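Local structure of 2-hydroxyhepta-2,4-diene-1,7-dioate isomerase (Mycobacterium marinum, 3QDF) at residues Thr194-Gly198 against Ala199-His203; Gly214-Val217 against Glu218-Ala222. The protein probably acts as an isomerase of the fumarylacetoacetate hydrolase family in homoprotocatechuate breakdown, and binds zinc. All blocks are in the same frame, centred on the assembly; numbering follows the deposited sequence.

Contact 1. Residues Thr194-Gly198 against Ala199-His203. With ZN (zinc ion), chain C.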
ATOM      1  N   THR A 194       1.697   2.824 -13.027  1.00 26.37           N
ATOM      2  CA  THR A 194       1.829   1.369 -12.937  1.00 25.77           C
ATOM      3  C   THR A 194       2.411   0.765 -14.214  1.00 27.65           C
ATOM      4  O   THR A 194       1.979   1.077 -15.334  1.00 28.70           O
ATOM      5  CB  THR A 194       0.475   0.676 -12.642  1.00 25.00           C
ATOM      6  OG1 THR A 194      -0.118   1.257 -11.473  1.00 21.63           O
ATOM      7  CG2 THR A 194       0.682  -0.823 -12.434  1.00 22.16           C
ATOM      8  N   GLU A 195       3.387  -0.118 -14.036  1.00 28.39           N
ATOM      9  CA  GLU A 195       3.999  -0.819 -15.153  1.00 30.67           C
ATOM     10  C   GLU A 195       3.894  -2.318 -14.985  1.00 30.34           C
ATOM     11  O   GLU A 195       3.987  -2.840 -13.877  1.00 29.52           O
ATOM     12  CB  GLU A 195       5.470  -0.430 -15.302  1.00 31.37           C
ATOM     13  CG  GLU A 195       5.664   1.027 -15.649  1.00 35.80           C
ATOM     14  CD  GLU A 195       7.120   1.458 -15.606  1.00 39.63           C
ATOM     15  OE1 GLU A 195       8.023   0.580 -15.691  1.00 40.57           O
ATOM     16  OE2 GLU A 195       7.351   2.683 -15.493  1.00 40.45           O
ATOM     17  N   VAL A 196       3.692  -3.001 -16.100  1.00 31.46           N
ATOM     18  CA  VAL A 196       3.729  -4.455 -16.139  1.00 31.94           C
ATOM     19  C   VAL A 196       4.801  -4.790 -17.177  1.00 33.65           C
ATOM     20  O   VAL A 196       4.647  -4.468 -18.361  1.00 34.72           O
ATOM     21  CB  VAL A 196       2.336  -5.053 -16.501  1.00 32.09           C
ATOM     22  CG1 VAL A 196       2.398  -6.578 -16.611  1.00 32.15           C
ATOM     23  CG2 VAL A 196       1.300  -4.640 -15.451  1.00 29.61           C
ATOM     24  N   ASN A 197       5.906  -5.371 -16.711  1.00 33.90           N
ATOM     25  CA  ASN A 197       7.079  -5.663 -17.558  1.00 36.05           C
ATOM     26  C   ASN A 197       7.594  -4.422 -18.249  1.00 36.46           C
ATOM     27  O   ASN A 197       7.885  -4.449 -19.435  1.00 38.18           O
ATOM     28  CB  ASN A 197       6.770  -6.765 -18.588  1.00 36.40           C
ATOM     29  CG  ASN A 197       6.075  -7.949 -17.960  1.00 37.38           C
ATOM     30  OD1 ASN A 197       6.367  -8.322 -16.821  1.00 35.52           O
ATOM     31  ND2 ASN A 197       5.148  -8.550 -18.692  1.00 39.39           N
ATOM     32  N   GLY A 198       7.655  -3.321 -17.505  1.00 36.12           N
ATOM     33  CA  GLY A 198       8.187  -2.062 -18.032  1.00 36.42           C
ATOM     34  C   GLY A 198       7.253  -1.282 -18.948  1.00 36.33           C
ATOM     35  O   GLY A 198       7.619  -0.208 -19.427  1.00 38.07           O
ATOM     36  N   ALA A 199       6.053  -1.795 -19.197  1.00 34.97           N
ATOM     37  CA  ALA A 199       5.090  -1.093 -20.060  1.00 34.82           C
ATOM     38  C   ALA A 199       4.063  -0.393 -19.184  1.00 32.97           C
ATOM     39  O   ALA A 199       3.474  -1.025 -18.301  1.00 31.27           O
ATOM     40  CB  ALA A 199       4.415  -2.061 -21.069  1.00 34.65           C
ATOM     41  N   VAL A 200       3.878   0.911 -19.416  1.00 32.48           N
ATOM     42  CA  VAL A 200       2.980   1.744 -18.603  1.00 31.13           C
ATOM     43  C   VAL A 200       1.501   1.435 -18.888  1.00 31.19           C
ATOM     44  O   VAL A 200       1.053   1.478 -20.054  1.00 32.31           O
ATOM     45  CB  VAL A 200       3.262   3.259 -18.795  1.00 31.73           C
ATOM     46  CG1 VAL A 200       2.197   4.100 -18.086  1.00 30.32           C
ATOM     47  CG2 VAL A 200       4.678   3.623 -18.290  1.00 30.87           C
ATOM     48  N   LYS A 201       0.763   1.126 -17.820  1.00 29.45           N
ATOM     49  CA  LYS A 201      -0.651   0.736 -17.893  1.00 29.38           C
ATOM     50  C   LYS A 201      -1.566   1.749 -17.230  1.00 28.56           C
ATOM     51  O   LYS A 201      -2.654   2.009 -17.728  1.00 28.90           O
ATOM     52  CB  LYS A 201      -0.879  -0.644 -17.255  1.00 28.62           C
ATOM     53  CG  LYS A 201      -0.070  -1.780 -17.880  1.00 29.63           C
ATOM     54  CD  LYS A 201      -0.418  -2.004 -19.341  1.00 31.72           C
ATOM     55  CE  LYS A 201       0.491  -3.045 -19.960  1.00 33.54           C
ATOM     56  NZ  LYS A 201       0.275  -3.087 -21.431  1.00 36.66           N
ATOM     57  N   GLN A 202      -1.130   2.281 -16.089  1.00 26.81           N
ATOM     58  CA  GLN A 202      -1.839   3.346 -15.402  1.00 26.41           C
ATOM     59  C   GLN A 202      -0.908   4.530 -15.337  1.00 26.79           C
ATOM     60  O   GLN A 202       0.301   4.376 -15.108  1.00 26.94           O
ATOM     61  CB  GLN A 202      -2.225   2.939 -13.972  1.00 24.85           C
ATOM     62  CG  GLN A 202      -3.077   1.690 -13.919  1.00 24.77           C
ATOM     63  CD  GLN A 202      -3.582   1.398 -12.525  1.00 23.12           C
ATOM     64  OE1 GLN A 202      -2.824   0.960 -11.648  1.00 21.02           O
ATOM     65  NE2 GLN A 202      -4.874   1.614 -12.315  1.00 22.00           N
ATOM     66  N   HIS A 203      -1.469   5.716 -15.518  1.00 27.23           N
ATOM     67  CA  HIS A 203      -0.674   6.934 -15.508  1.00 28.02           C
ATOM     68  C   HIS A 203      -1.605   8.081 -15.198  1.00 28.18           C
ATOM     69  O   HIS A 203      -2.278   8.591 -16.090  1.00 28.85           O
ATOM     70  CB  HIS A 203       0.008   7.111 -16.870  1.00 29.55           C
ATOM     71  CG  HIS A 203       1.197   8.019 -16.852  1.00 29.73           C
ATOM     72  ND1 HIS A 203       1.770   8.499 -18.007  1.00 32.49           N
ATOM     73  CD2 HIS A 203       1.912   8.550 -15.830  1.00 29.31           C
ATOM     74  CE1 HIS A 203       2.799   9.273 -17.702  1.00 32.54           C
ATOM     75  NE2 HIS A 203       2.906   9.325 -16.387  1.00 30.32           N
TER
HETATM   76 ZN    ZN C 267       4.473  10.499 -15.678  1.00 36.98          ZN
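T194 and Q202 lie side by side on the face of the hairpin that also carries V196 and A199. The T194 hydroxyl gives its proton to the amide oxygen of Q202, coming in about 20° off the plane of that amide. A chi1 of -54° on T194 puts OG1 anti to the carbonyl carbon and beside the backbone N, with T194 OG1 2.7 Å from Q202 OE1. Q202 keeps its chain extended beyond CG, and both ends of its buried amide are hydrogen-bonded: OE1 also accepts from the backbone N of G122, while NE2 donates to T236 OG1. E121 and E123, on either side of G122 in sequence, bind one zinc with D152. Behind these side chains the backbone forms a classic beta bulge, with K201 and Q202 both facing T194. T194 O takes a nearly straight bond from K201 N (2.8 Å) and a weak one from Q202 N (3.4 Å), while T194 N donates to Q202 O at 2.9 Å. The hairpin closes through a type I' turn, V196 to A199, with N197 and G198 both at positive phi. There V196 N meets A199 O at 3.0 Å, and A199 CB lies 3.6 Å from V196 O. On the other face V200 CG2 rests 3.8 Å from E195 CG, whose carboxylate pairs with R193. Just past the bulge, H203 NE2 binds a second zinc ion at 2.1 Å, which E191 also binds.

Contact 2. Residues Gly214-Val217 against Glu218-Ala222; sequences GAIV and EWISA. With EDO (1,2-ethanediol), chain F.
V217 O is held twice by S221: the backbone N and the side-chain OG each donate to it at 2.9 Å, S221 N to V217 O and S221 OG to V217 O, from opposite faces of the carbonyl plane. With chi1 at 75°, the serine hydroxyl folds back over the preceding turn of helix, and OG additionally accepts from V135 N, so this buried hydroxyl has work in both directions. The tight side of the helix continues with I216 and I220, which run alongside one another and point the same way. I216 CG2 touches I220 CD1 at 3.6 Å, while I220 CG1 sits 3.4 Å from I216 O, the carbonyl that accepts from I220 N in a nearly straight i to i+4 bond (176° at the hydrogen). The more open side is looser. A215 and W219 meet through the backbone bond from W219 N to A215 O, 2.9 Å; W219 CB also rests on A215 O, while the indole leads away from the preceding turn. The extended chain of E218 leads away from that turn too, and its OE2 accepts from A137 N. Near S221 O lies a 1,2-ethanediol, probably from the crystallisation liquor. Helix 213-223 lays its apolar side over strand 231-233, where I216, V217 and I220 all touch I232; I216 and I220 reach on to V70 and V68 of strand 67-70, and I220 and W219 to I94 of strand 94-97.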
ATOM      1  N   GLY A 214      -8.888  13.077   3.140  1.00 20.46           N
ATOM      2  CA  GLY A 214      -9.709  13.468   4.281  1.00 19.92           C
ATOM      3  C   GLY A 214     -11.143  12.943   4.180  1.00 19.36           C
ATOM      4  O   GLY A 214     -11.692  12.470   5.172  1.00 18.42           O
ATOM      5  N   ALA A 215     -11.763  13.045   3.002  1.00 18.98           N
ATOM      6  CA  ALA A 215     -13.134  12.530   2.821  1.00 19.72           C
ATOM      7  C   ALA A 215     -13.202  11.005   3.035  1.00 18.96           C
ATOM      8  O   ALA A 215     -14.177  10.467   3.596  1.00 19.54           O
ATOM      9  CB  ALA A 215     -13.664  12.903   1.430  1.00 20.33           C
ATOM     10  N   ILE A 216     -12.166  10.318   2.588  1.00 18.02           N
ATOM     11  CA  ILE A 216     -12.091   8.867   2.739  1.00 18.20           C
ATOM     12  C   ILE A 216     -11.961   8.501   4.223  1.00 18.46           C
ATOM     13  O   ILE A 216     -12.698   7.651   4.738  1.00 18.50           O
ATOM     14  CB  ILE A 216     -10.914   8.264   1.923  1.00 17.95           C
ATOM     15  CG1 ILE A 216     -11.223   8.298   0.425  1.00 17.71           C
ATOM     16  CG2 ILE A 216     -10.621   6.825   2.373  1.00 15.77           C
ATOM     17  CD1 ILE A 216     -10.003   7.972  -0.437  1.00 19.88           C
ATOM     18  N   VAL A 217     -11.042   9.161   4.918  1.00 17.97           N
ATOM     19  CA  VAL A 217     -10.883   8.891   6.347  1.00 18.16           C
ATOM     20  C   VAL A 217     -12.128   9.277   7.144  1.00 18.68           C
ATOM     21  O   VAL A 217     -12.518   8.562   8.053  1.00 18.68           O
ATOM     22  CB  VAL A 217      -9.610   9.561   6.944  1.00 17.68           C
ATOM     23  CG1 VAL A 217      -9.526   9.338   8.466  1.00 18.32           C
ATOM     24  CG2 VAL A 217      -8.375   8.960   6.278  1.00 17.22           C
ATOM     25  N   GLU A 218     -12.737  10.413   6.809  1.00 19.86           N
ATOM     26  CA  GLU A 218     -13.979  10.814   7.441  1.00 20.55           C
ATOM     27  C   GLU A 218     -15.046   9.738   7.254  1.00 20.59           C
ATOM     28  O   GLU A 218     -15.701   9.338   8.232  1.00 20.70           O
ATOM     29  CB  GLU A 218     -14.480  12.145   6.881  1.00 21.48           C
ATOM     30  CG  GLU A 218     -15.795  12.594   7.500  1.00 24.21           C
ATOM     31  CD  GLU A 218     -16.220  13.946   6.979  1.00 27.24           C
ATOM     32  OE1 GLU A 218     -17.005  13.977   6.032  1.00 29.69           O
ATOM     33  OE2 GLU A 218     -15.746  14.978   7.481  1.00 28.20           O
ATOM     34  N   TRP A 219     -15.226   9.289   6.004  1.00 19.72           N
ATOM     35  CA  TRP A 219     -16.226   8.277   5.692  1.00 19.79           C
ATOM     36  C   TRP A 219     -15.988   6.963   6.446  1.00 18.97           C
ATOM     37  O   TRP A 219     -16.872   6.475   7.162  1.00 19.40           O
ATOM     38  CB  TRP A 219     -16.286   8.020   4.185  1.00 19.60           C
ATOM     39  CG  TRP A 219     -17.326   7.042   3.799  1.00 19.95           C
ATOM     40  CD1 TRP A 219     -17.156   5.689   3.602  1.00 18.78           C
ATOM     41  CD2 TRP A 219     -18.710   7.322   3.546  1.00 20.33           C
ATOM     42  NE1 TRP A 219     -18.361   5.124   3.234  1.00 22.33           N
ATOM     43  CE2 TRP A 219     -19.326   6.104   3.202  1.00 20.61           C
ATOM     44  CE3 TRP A 219     -19.490   8.501   3.569  1.00 22.94           C
ATOM     45  CZ2 TRP A 219     -20.692   6.020   2.883  1.00 23.69           C
ATOM     46  CZ3 TRP A 219     -20.852   8.417   3.264  1.00 24.01           C
ATOM     47  CH2 TRP A 219     -21.435   7.186   2.912  1.00 24.28           C
ATOM     48  N   ILE A 220     -14.793   6.406   6.301  1.00 17.79           N
ATOM     49  CA  ILE A 220     -14.478   5.122   6.949  1.00 17.88           C
ATOM     50  C   ILE A 220     -14.542   5.190   8.505  1.00 18.20           C
ATOM     51  O   ILE A 220     -15.061   4.265   9.151  1.00 17.99           O
ATOM     52  CB  ILE A 220     -13.100   4.580   6.479  1.00 16.59           C
ATOM     53  CG1 ILE A 220     -13.125   4.301   4.962  1.00 15.74           C
ATOM     54  CG2 ILE A 220     -12.665   3.345   7.323  1.00 15.78           C
ATOM     55  CD1 ILE A 220     -11.721   4.008   4.337  1.00 13.17           C
ATOM     56  N   SER A 221     -14.017   6.270   9.094  1.00 17.95           N
ATOM     57  CA  SER A 221     -13.940   6.358  10.560  1.00 17.75           C
ATOM     58  C   SER A 221     -15.318   6.647  11.192  1.00 18.53           C
ATOM     59  O   SER A 221     -15.506   6.480  12.415  1.00 18.23           O
ATOM     60  CB  SER A 221     -12.904   7.392  10.997  1.00 18.26           C
ATOM     61  OG  SER A 221     -13.402   8.706  10.796  1.00 18.36           O
ATOM     62  N   ALA A 222     -16.278   7.067  10.364  1.00 18.25           N
ATOM     63  CA  ALA A 222     -17.677   7.152  10.792  1.00 19.08           C
ATOM     64  C   ALA A 222     -18.337   5.760  10.860  1.00 19.30           C
ATOM     65  O   ALA A 222     -19.379   5.598  11.499  1.00 20.06           O
ATOM     66  CB  ALA A 222     -18.496   8.089   9.867  1.00 20.09           C
TER
HETATM   67  C1  EDO F 270     -18.076   5.050  15.533  1.00 44.04           C
HETATM   68  O1  EDO F 270     -17.869   5.889  14.401  1.00 46.64           O
HETATM   69  C2  EDO F 270     -17.640   3.677  15.077  1.00 42.28           C
HETATM   70  O2  EDO F 270     -18.813   2.916  14.766  1.00 41.58           O

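How the contacts relate
Coming from the N terminus, the chain reaches contact 1 first: strand 191-196 turns straight back into strand 199-205, so 194-203 closes a tight hairpin at the edge of the five-stranded sheet. The next regular element is helix 213-223, and contact 2 lies within it, joining successive turns and closing no loop of its own. The two are in series, neither nesting nor crossing; the centres of contact 1 and contact 2 are about 30 Å apart, and the nearest atoms of contact 1 and contact 2 about 14 Å apart. Contact 1 holds together a hairpin whose side chains pack on strands 118-128 and 248-253 beside the zinc sites, whereas contact 2 belongs to a helix covering strands 67-70, 94-97 and 231-233.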